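Spore germination lipase LipC (Metagenome, PDB 6NKD) probably hydrolyses lipid esters, including lysophospholipids, as a GDSL-family serine hydrolase linked to spore germination. Local coordinates at residues T6-S11 with I44-S49; D73-T78 with Y129-L134; D10-G15 with R193-M198; L51-I56 with K109-M114. One frame throughout, in Å; residues are numbered along the deposited sequence.

Interaction 1 (T6-S11 with I44-S49)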
# COMPACT_ATOMS: atom_id res chain seq x y z
N THR A 6 -18.61 -0.28 15.92
CA THR A 6 -18.37 0.20 14.57
C THR A 6 -17.61 1.52 14.62
O THR A 6 -17.74 2.30 15.57
CB THR A 6 -19.69 0.37 13.80
OG1 THR A 6 -19.43 0.35 12.39
CG2 THR A 6 -20.38 1.68 14.15
N ALA A 7 -16.79 1.75 13.60
CA ALA A 7 -15.95 2.94 13.54
C ALA A 7 -16.01 3.53 12.14
O ALA A 7 -15.80 2.82 11.15
CB ALA A 7 -14.50 2.61 13.92
N LEU A 8 -16.29 4.83 12.07
CA LEU A 8 -16.41 5.54 10.81
C LEU A 8 -15.51 6.77 10.85
O LEU A 8 -15.30 7.36 11.91
CB LEU A 8 -17.86 5.97 10.55
CG LEU A 8 -18.94 4.99 11.01
CD1 LEU A 8 -20.21 5.74 11.37
CD2 LEU A 8 -19.20 3.94 9.95
N GLY A 9 -14.97 7.13 9.69
CA GLY A 9 -14.19 8.35 9.62
C GLY A 9 -13.21 8.32 8.46
O GLY A 9 -13.39 7.59 7.49
N ASP A 10 -12.16 9.13 8.61
CA ASP A 10 -11.19 9.35 7.54
C ASP A 10 -9.90 8.58 7.80
O ASP A 10 -9.93 7.41 8.19
CB ASP A 10 -10.92 10.85 7.38
CG ASP A 10 -10.54 11.52 8.70
OD1 ASP A 10 -10.18 12.72 8.67
OD2 ASP A 10 -10.60 10.85 9.75
N SER A 11 -8.75 9.24 7.60
CA SER A 11 -7.47 8.56 7.73
C SER A 11 -7.16 8.20 9.18
O SER A 11 -6.42 7.24 9.43
CB SER A 11 -6.35 9.42 7.15
OG SER A 11 -6.36 10.72 7.72
N ILE A 44 -15.96 -3.45 13.37
CA ILE A 44 -16.17 -3.20 11.95
C ILE A 44 -15.74 -1.76 11.67
O ILE A 44 -16.08 -0.85 12.43
CB ILE A 44 -17.64 -3.42 11.53
CG1 ILE A 44 -18.12 -4.82 11.93
CG2 ILE A 44 -17.80 -3.22 10.04
CD1 ILE A 44 -18.88 -4.87 13.24
N VAL A 45 -14.98 -1.57 10.59
CA VAL A 45 -14.39 -0.27 10.27
C VAL A 45 -14.79 0.12 8.85
O VAL A 45 -14.50 -0.62 7.90
CB VAL A 45 -12.86 -0.28 10.42
CG1 VAL A 45 -12.26 1.01 9.87
CG2 VAL A 45 -12.47 -0.48 11.87
N PHE A 46 -15.43 1.28 8.71
CA PHE A 46 -15.71 1.88 7.41
C PHE A 46 -14.95 3.20 7.37
O PHE A 46 -15.40 4.20 7.94
CB PHE A 46 -17.20 2.10 7.20
CG PHE A 46 -18.03 0.85 7.31
CD1 PHE A 46 -18.04 -0.08 6.29
CD2 PHE A 46 -18.81 0.62 8.43
CE1 PHE A 46 -18.81 -1.22 6.39
CE2 PHE A 46 -19.58 -0.52 8.54
CZ PHE A 46 -19.58 -1.44 7.51
N ALA A 47 -13.80 3.22 6.70
CA ALA A 47 -12.98 4.42 6.67
C ALA A 47 -12.09 4.41 5.43
O ALA A 47 -11.72 3.35 4.92
CB ALA A 47 -12.13 4.55 7.94
N LYS A 48 -11.76 5.61 4.96
CA LYS A 48 -10.91 5.79 3.79
C LYS A 48 -10.31 7.18 3.85
O LYS A 48 -10.95 8.12 4.33
CB LYS A 48 -11.70 5.60 2.49
CG LYS A 48 -10.87 5.67 1.21
CD LYS A 48 -10.33 4.30 0.82
CE LYS A 48 -9.44 4.39 -0.40
NZ LYS A 48 -10.08 5.13 -1.52
N SER A 49 -9.07 7.30 3.39
CA SER A 49 -8.42 8.60 3.36
C SER A 49 -9.16 9.55 2.43
O SER A 49 -9.60 9.17 1.34
CB SER A 49 -6.96 8.45 2.91
OG SER A 49 -6.23 7.67 3.84

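Interaction 2 (D73-T78 with Y129-L134)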
# COMPACT_ATOMS: atom_id res chain seq x y z
N ASP A 73 -22.92 -1.09 19.61
CA ASP A 73 -23.05 -0.56 20.96
C ASP A 73 -22.18 0.67 21.18
O ASP A 73 -22.49 1.48 22.06
CB ASP A 73 -22.68 -1.64 21.98
CG ASP A 73 -23.40 -2.95 21.74
OD1 ASP A 73 -24.62 -2.92 21.44
OD2 ASP A 73 -22.76 -4.01 21.84
N VAL A 74 -21.10 0.81 20.41
CA VAL A 74 -20.21 1.96 20.49
C VAL A 74 -19.91 2.41 19.06
O VAL A 74 -19.64 1.58 18.19
CB VAL A 74 -18.90 1.62 21.23
CG1 VAL A 74 -17.95 2.81 21.22
CG2 VAL A 74 -19.19 1.18 22.66
N ILE A 75 -19.96 3.72 18.83
CA ILE A 75 -19.69 4.30 17.52
C ILE A 75 -18.68 5.43 17.69
O ILE A 75 -18.86 6.29 18.56
CB ILE A 75 -20.97 4.83 16.84
CG1 ILE A 75 -22.03 3.73 16.75
CG2 ILE A 75 -20.65 5.37 15.45
CD1 ILE A 75 -23.31 4.17 16.09
N THR A 76 -17.63 5.42 16.88
CA THR A 76 -16.65 6.50 16.85
C THR A 76 -16.63 7.12 15.46
O THR A 76 -16.70 6.41 14.45
CB THR A 76 -15.25 6.00 17.23
OG1 THR A 76 -14.89 4.90 16.39
CG2 THR A 76 -15.22 5.57 18.69
N ILE A 77 -16.52 8.45 15.41
CA ILE A 77 -16.55 9.19 14.16
C ILE A 77 -15.38 10.16 14.14
O ILE A 77 -15.14 10.87 15.12
CB ILE A 77 -17.88 9.94 13.97
CG1 ILE A 77 -19.06 8.98 14.07
CG2 ILE A 77 -17.90 10.66 12.63
CD1 ILE A 77 -20.41 9.64 13.87
N THR A 78 -14.66 10.19 13.02
CA THR A 78 -13.62 11.18 12.77
C THR A 78 -13.91 11.87 11.44
O THR A 78 -14.59 11.31 10.58
CB THR A 78 -12.22 10.56 12.74
OG1 THR A 78 -12.09 9.69 11.61
CG2 THR A 78 -11.95 9.77 14.01
N TYR A 129 -27.02 2.82 23.12
CA TYR A 129 -25.90 3.04 22.22
C TYR A 129 -24.96 4.12 22.77
O TYR A 129 -25.30 4.87 23.69
CB TYR A 129 -26.38 3.41 20.82
CG TYR A 129 -27.11 4.74 20.69
CD1 TYR A 129 -27.95 5.21 21.69
CD2 TYR A 129 -26.95 5.53 19.55
CE1 TYR A 129 -28.61 6.42 21.56
CE2 TYR A 129 -27.61 6.74 19.42
CZ TYR A 129 -28.44 7.18 20.43
OH TYR A 129 -29.10 8.38 20.30
N LEU A 130 -23.77 4.19 22.18
CA LEU A 130 -22.72 5.08 22.64
C LEU A 130 -21.99 5.66 21.44
O LEU A 130 -21.59 4.92 20.54
CB LEU A 130 -21.73 4.35 23.55
CG LEU A 130 -21.32 5.06 24.84
CD1 LEU A 130 -22.51 5.20 25.78
CD2 LEU A 130 -20.18 4.32 25.50
N VAL A 131 -21.83 6.98 21.42
CA VAL A 131 -21.16 7.68 20.33
C VAL A 131 -20.06 8.54 20.92
O VAL A 131 -20.32 9.39 21.78
CB VAL A 131 -22.13 8.53 19.50
CG1 VAL A 131 -21.37 9.31 18.44
CG2 VAL A 131 -23.20 7.66 18.86
N ARG A 132 -18.83 8.33 20.46
CA ARG A 132 -17.67 9.13 20.86
C ARG A 132 -17.05 9.72 19.60
O ARG A 132 -16.39 9.01 18.84
CB ARG A 132 -16.65 8.30 21.63
CG ARG A 132 -16.90 8.20 23.13
CD ARG A 132 -18.00 7.20 23.47
NE ARG A 132 -18.14 7.02 24.91
CZ ARG A 132 -19.04 7.66 25.66
NH1 ARG A 132 -19.88 8.52 25.10
NH2 ARG A 132 -19.09 7.44 26.97
N LEU A 133 -17.28 11.01 19.36
CA LEU A 133 -16.70 11.70 18.22
C LEU A 133 -15.54 12.57 18.69
O LEU A 133 -15.64 13.26 19.71
CB LEU A 133 -17.75 12.55 17.50
CG LEU A 133 -18.57 13.55 18.32
CD1 LEU A 133 -17.97 14.95 18.21
CD2 LEU A 133 -20.02 13.54 17.89
N LEU A 134 -14.44 12.52 17.95
CA LEU A 134 -13.20 13.18 18.33
C LEU A 134 -13.07 14.51 17.60
O LEU A 134 -13.33 14.60 16.40
CB LEU A 134 -11.99 12.30 18.02
CG LEU A 134 -12.02 10.88 18.59
CD1 LEU A 134 -12.63 9.90 17.59
CD2 LEU A 134 -10.62 10.45 18.99

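Interaction 3 (D10-G15 with R193-M198). With SO4 (sulfate ion), chain C.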
# COMPACT_ATOMS: atom_id res chain seq x y z
N ASP A 10 -12.16 9.13 8.61
CA ASP A 10 -11.19 9.35 7.54
C ASP A 10 -9.90 8.58 7.80
O ASP A 10 -9.93 7.41 8.19
CB ASP A 10 -10.92 10.85 7.38
CG ASP A 10 -10.54 11.52 8.70
OD1 ASP A 10 -10.18 12.72 8.67
OD2 ASP A 10 -10.60 10.85 9.75
N SER A 11 -8.75 9.24 7.60
CA SER A 11 -7.47 8.56 7.73
C SER A 11 -7.16 8.20 9.18
O SER A 11 -6.42 7.24 9.43
CB SER A 11 -6.35 9.42 7.15
OG SER A 11 -6.36 10.72 7.72
N LEU A 12 -7.71 8.94 10.14
CA LEU A 12 -7.47 8.62 11.54
C LEU A 12 -8.07 7.28 11.91
O LEU A 12 -7.43 6.46 12.59
CB LEU A 12 -8.03 9.73 12.44
CG LEU A 12 -7.52 11.16 12.24
CD1 LEU A 12 -7.86 12.02 13.44
CD2 LEU A 12 -6.02 11.17 11.96
N THR A 13 -9.30 7.02 11.46
CA THR A 13 -9.93 5.72 11.72
C THR A 13 -9.22 4.61 10.96
O THR A 13 -9.19 3.46 11.42
CB THR A 13 -11.41 5.77 11.34
OG1 THR A 13 -12.04 6.87 12.01
CG2 THR A 13 -12.12 4.48 11.74
N VAL A 14 -8.64 4.92 9.80
CA VAL A 14 -7.82 3.95 9.09
C VAL A 14 -6.57 3.62 9.90
O VAL A 14 -6.12 2.47 9.94
CB VAL A 14 -7.47 4.46 7.68
CG1 VAL A 14 -6.44 3.56 7.02
CG2 VAL A 14 -8.72 4.57 6.83
N GLY A 15 -5.99 4.62 10.56
CA GLY A 15 -4.75 4.45 11.28
C GLY A 15 -3.52 4.91 10.53
O GLY A 15 -2.42 4.41 10.81
N ARG A 193 2.44 6.58 19.04
CA ARG A 193 2.28 7.27 20.32
C ARG A 193 1.01 8.11 20.33
O ARG A 193 0.25 8.09 21.30
CB ARG A 193 3.50 8.14 20.61
CG ARG A 193 4.77 7.38 20.95
CD ARG A 193 5.88 8.36 21.31
NE ARG A 193 7.08 7.68 21.77
CZ ARG A 193 8.09 7.33 20.98
NH1 ARG A 193 8.04 7.61 19.69
NH2 ARG A 193 9.15 6.72 21.48
N GLY A 194 0.78 8.86 19.25
CA GLY A 194 -0.41 9.69 19.19
C GLY A 194 -1.69 8.88 19.17
O GLY A 194 -2.68 9.24 19.82
N TYR A 195 -1.70 7.78 18.42
CA TYR A 195 -2.87 6.92 18.41
C TYR A 195 -3.08 6.25 19.77
O TYR A 195 -4.22 6.07 20.21
CB TYR A 195 -2.75 5.86 17.31
CG TYR A 195 -3.06 6.39 15.93
CD1 TYR A 195 -4.32 6.89 15.63
CD2 TYR A 195 -2.10 6.37 14.93
CE1 TYR A 195 -4.61 7.36 14.36
CE2 TYR A 195 -2.38 6.84 13.66
CZ TYR A 195 -3.64 7.33 13.38
OH TYR A 195 -3.93 7.81 12.12
N GLU A 196 -1.98 5.88 20.44
CA GLU A 196 -2.11 5.31 21.77
C GLU A 196 -2.70 6.31 22.74
O GLU A 196 -3.59 5.98 23.54
CB GLU A 196 -0.75 4.81 22.26
CG GLU A 196 -0.79 4.19 23.65
CD GLU A 196 -1.75 3.03 23.75
OE1 GLU A 196 -1.74 2.16 22.84
OE2 GLU A 196 -2.53 2.98 24.72
N ALA A 197 -2.24 7.56 22.68
CA ALA A 197 -2.78 8.60 23.56
C ALA A 197 -4.24 8.90 23.24
O ALA A 197 -5.02 9.21 24.15
CB ALA A 197 -1.94 9.87 23.46
N MSE A 198 -4.63 8.80 21.97
CA MSE A 198 -6.02 9.02 21.59
C MSE A 198 -6.92 7.94 22.19
O MSE A 198 -8.00 8.24 22.69
CB MSE A 198 -6.17 9.04 20.07
CG MSE A 198 -5.77 10.35 19.42
SE MSE A 198 -5.72 10.25 17.47
CE MSE A 198 -7.60 9.91 17.11
S SO4 C . 5.87 6.03 16.53
O1 SO4 C . 6.92 7.02 16.31
O2 SO4 C . 5.01 5.96 15.36
O3 SO4 C . 5.08 6.41 17.70
O4 SO4 C . 6.48 4.72 16.76

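Interaction 4 (L51-I56 with K109-M114)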
# COMPACT_ATOMS: atom_id res chain seq x y z
N LEU A 51 -12.08 10.91 3.08
CA LEU A 51 -13.53 10.76 3.22
C LEU A 51 -14.05 11.92 4.05
O LEU A 51 -13.93 11.93 5.28
CB LEU A 51 -13.87 9.42 3.86
CG LEU A 51 -15.02 8.63 3.22
CD1 LEU A 51 -14.66 8.26 1.78
CD2 LEU A 51 -15.34 7.39 4.03
N GLU A 52 -14.63 12.91 3.39
CA GLU A 52 -15.11 14.10 4.08
C GLU A 52 -16.42 13.81 4.80
O GLU A 52 -17.04 12.75 4.64
CB GLU A 52 -15.27 15.26 3.10
CG GLU A 52 -13.96 15.65 2.42
CD GLU A 52 -14.04 16.97 1.68
OE1 GLU A 52 -15.04 17.70 1.87
OE2 GLU A 52 -13.11 17.27 0.90
N THR A 53 -16.85 14.77 5.62
CA THR A 53 -17.97 14.54 6.52
C THR A 53 -19.28 14.32 5.78
O THR A 53 -20.13 13.55 6.24
CB THR A 53 -18.11 15.72 7.50
OG1 THR A 53 -18.27 16.94 6.76
CG2 THR A 53 -16.87 15.82 8.38
N SER A 54 -19.47 14.98 4.64
CA SER A 54 -20.71 14.80 3.88
C SER A 54 -20.84 13.36 3.39
O SER A 54 -21.93 12.78 3.41
CB SER A 54 -20.78 15.78 2.72
OG SER A 54 -19.74 15.53 1.78
N GLU A 55 -19.73 12.77 2.94
CA GLU A 55 -19.76 11.38 2.48
C GLU A 55 -20.07 10.44 3.63
O GLU A 55 -20.87 9.50 3.48
CB GLU A 55 -18.43 11.02 1.83
CG GLU A 55 -18.10 11.84 0.60
CD GLU A 55 -16.62 11.87 0.30
OE1 GLU A 55 -15.83 11.70 1.25
OE2 GLU A 55 -16.24 12.05 -0.87
N ILE A 56 -19.45 10.67 4.80
CA ILE A 56 -19.70 9.82 5.96
C ILE A 56 -21.18 9.85 6.33
O ILE A 56 -21.75 8.83 6.75
CB ILE A 56 -18.82 10.27 7.14
CG1 ILE A 56 -17.34 10.20 6.74
CG2 ILE A 56 -19.08 9.42 8.37
CD1 ILE A 56 -16.39 10.68 7.82
N LYS A 109 -22.46 20.84 10.61
CA LYS A 109 -23.79 20.47 10.12
C LYS A 109 -23.87 18.99 9.80
O LYS A 109 -24.88 18.34 10.11
CB LYS A 109 -24.12 21.31 8.88
CG LYS A 109 -25.24 20.75 8.02
CD LYS A 109 -25.29 21.48 6.68
CE LYS A 109 -23.93 21.45 5.99
NZ LYS A 109 -23.90 22.26 4.74
N ASN A 110 -22.82 18.43 9.19
CA ASN A 110 -22.83 17.01 8.86
C ASN A 110 -22.74 16.14 10.11
O ASN A 110 -23.37 15.08 10.19
CB ASN A 110 -21.69 16.68 7.90
CG ASN A 110 -21.82 17.40 6.57
OD1 ASN A 110 -22.92 17.73 6.14
ND2 ASN A 110 -20.69 17.63 5.91
N TYR A 111 -21.94 16.57 11.09
CA TYR A 111 -21.88 15.85 12.36
C TYR A 111 -23.26 15.79 13.02
O TYR A 111 -23.69 14.73 13.48
CB TYR A 111 -20.87 16.52 13.30
CG TYR A 111 -19.45 16.02 13.15
CD1 TYR A 111 -19.07 14.78 13.66
CD2 TYR A 111 -18.49 16.79 12.51
CE1 TYR A 111 -17.78 14.33 13.52
CE2 TYR A 111 -17.19 16.34 12.38
CZ TYR A 111 -16.84 15.11 12.88
OH TYR A 111 -15.55 14.65 12.75
N SER A 112 -23.96 16.92 13.06
CA SER A 112 -25.33 16.92 13.57
C SER A 112 -26.25 16.09 12.69
O SER A 112 -27.22 15.51 13.19
CB SER A 112 -25.85 18.35 13.68
OG SER A 112 -27.22 18.38 14.02
N GLY A 113 -25.95 16.00 11.40
CA GLY A 113 -26.79 15.22 10.50
C GLY A 113 -26.63 13.73 10.72
O GLY A 113 -27.62 12.99 10.80
N MSE A 114 -25.39 13.26 10.82
CA MSE A 114 -25.14 11.84 11.02
C MSE A 114 -25.55 11.41 12.43
O MSE A 114 -25.94 10.26 12.64
CB MSE A 114 -23.66 11.51 10.77
CG MSE A 114 -22.68 12.24 11.66
SE MSE A 114 -20.83 12.04 11.04
CE MSE A 114 -21.02 12.84 9.27

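Interaction 1 (T6-S11 with I44-S49)
Leu8 and Phe46 lie side by side on neighbouring parallel strands of the SGNH-hydrolase fold, a good example of how a beta-alpha-beta unit packs: helix 25-37 lies between strand 3-9 and strand 41-47 in the chain, and the axes of 6-9 and 44-47 differ by only 9°. Ala7 holds the register, its N donating to Ile44 O (2.9 Å) and its O accepting from Phe46 N (2.9 Å). Further along, the bond from Gly9 N to Phe46 O is weak. The side chains alternate in pairs. Ala7, Val45 and Ala47 face helix 11-14, where Thr13 meets all three, whereas Thr6, Leu8, Ile44 and Phe46 occupy the other face. With CG of Phe46 anti to the carbonyl carbon (chi1 -57°), the benzyl group turns its CD2-CE2 edge to strand 6-9. Near the ring plane, Leu8 CD2 sits 3.7 Å from Phe46 CD2, and Thr6 OG1 lies 3.9 Å from Phe46 CE2. Beyond the strands comes Ser11, by similarity the nucleophile, whose OG is hydrogen-bonded to His189. Ser49 OG bonds to Glu55 of the second subunit, yet it also rests against the nucleophile's own methylene, 3.7 Å from Ser11 CB.

Interaction 2 (D73-T78 with Y129-L134)
Ile75, Ile77 and Leu130 bury more surface than the other residues where strand 74-77 pairs with strand 130-134, and they illustrate how backbone and side chain share the work in a parallel pair. Ile75 is held through both its backbone N and its backbone O: the N donates to Leu130 O (2.6 Å) and the O accepts from Arg132 N (2.8 Å). On the same face of the sheet, Ile75 CB is 4.1 Å from Val131 CG2. Ile77 repeats the pattern more loosely. Both of its bonds, from its N to Arg132 O and from Leu134 N to its O, are weak, and its CB faces Leu133 CB at 4.4 Å. Leu130 belongs to the other face of the sheet. Its CB touches Val74 CG2 at 4.2 Å, the two side chains pointing the same way, while its CD2 lies over one face of the Arg132 guanidinium, offset toward the rim. That guanidinium is tethered by a hydrogen bond from NH1 to Pro164 O. At the C-terminal end Thr78 CG2 meets Leu134 CD1 at 3.6 Å, and Thr78 OG1 bonds to Asp10, next to Ser11, the probable nucleophile. Strands joined through helices and covered on one face by helix 25-37 and on the other by helix 98-122 form the alpha/beta/alpha sandwich of SGNH hydrolases.

Interaction 3 (D10-G15 with R193-M198)
The short helix that begins at Ser11, the probable nucleophile, ends in a Schellman motif, and Tyr195 of helix 192-204 meets it there, an example of an aromatic side chain packing on a helix end. Gly15, with positive phi, is the C-prime residue ending helix 11-14; Val16 N bonds to Ser11 O and, weakly, Gly15 N to Leu12 O (3.1 Å). The tyrosine meets mostly backbone atoms of the turn. Tyr195 OH lies 3.3 Å from Gly15 C, Tyr195 CE1 is 3.4 Å from Leu12 O, and the hydroxyl is hydrogen-bonded to Val16 O just beyond the glycine. Leu12 crosses the tyrosine at about a right angle, its CD2 4.0 Å from Tyr195 OH. The other branch, Leu12 CD1, meets CE of selenomethionine Met198 at 4.2 Å. For Tyr195, a CG anti to the carbonyl carbon (chi1 -78°) sends the phenol out from its helix to the turn. At the N-terminal end of helix 192-204 a sulfate, probably from the crystallisation liquor, accepts a bond from Arg193 N to its O3 (3.0 Å) and another from Ser192 N. Backbone N-H groups at the start of a helix are a likely place for such an anion. Phe25 of helix 25-37 touches both Tyr195 and Met198, helix 171-175 packs on Met198, and strand 41-47 lies against Thr13 and Val14.

Interaction 4 (L51-I56 with K109-M114)
Thr53, the first residue of helix 53-59 after its N-cap Glu52, meets Asn110 in the one hydrogen bond that joins the two segments, and the pair is an example of a single polar bond set among apolar contacts. Asn110 ND2 donates to Thr53 OG1 at 2.7 Å; the bond is nearly straight (173°), and the hydroxyl lies in the plane of the amide. The two side chains cross at about a right angle. With its hydroxyl between backbone N and carbonyl carbon (chi1 57°), Thr53 turns its other branch, CG2, to Tyr111 CE2 at 4.0 Å. Next comes Ser54, whose CB rests 3.7 Å from Asn110 ND2, while its hydroxyl turns to Glu102 of the second subunit. Both segments belong to the helical layer on one face of the alpha/beta/alpha sandwich of the SGNH fold: Tyr111 and selenomethionine Met114 both reach down from helix 98-122 to Ile77 of strand 74-77, and Tyr111 OH makes a weak bond to Gly79 O. Glu55 points away from helix 98-122 and serves its own helix, its OE1 accepting from Glu52 N at 2.7 Å, which is the half of a capping box formed by the third helical residue. A turn after Thr53, Ile56 and Met114 bring their apolar groups together. Met114 bends at its last torsion (chi3 61°), placing its CE against Thr53 O and 4.0 Å from Ile56 CB. Its selenium is 4.1 Å from Ile56 CG2.

Reading from the N terminus, interaction 1 closes the first loop, bringing strand 41-47 back beside strand 3-9. Interaction 3 starts from the same stretch but closes far later, so that interactions 2 and 4 both nest inside its loop. These two cross: 51-56 opens first, 73-78 follows, and then 109-114 and 129-134 close them in turn. Interactions 1 and 2 share the sheet, where strands 3-9 and 74-77 are neighbours linked through Leu8 N and Thr76 O. Interaction 4 ties helices 53-59 and 98-122 together beside Ile77, whereas interaction 3 joins the C-terminal helix to the turn after Ser11, on the opposite side of the chain's centre.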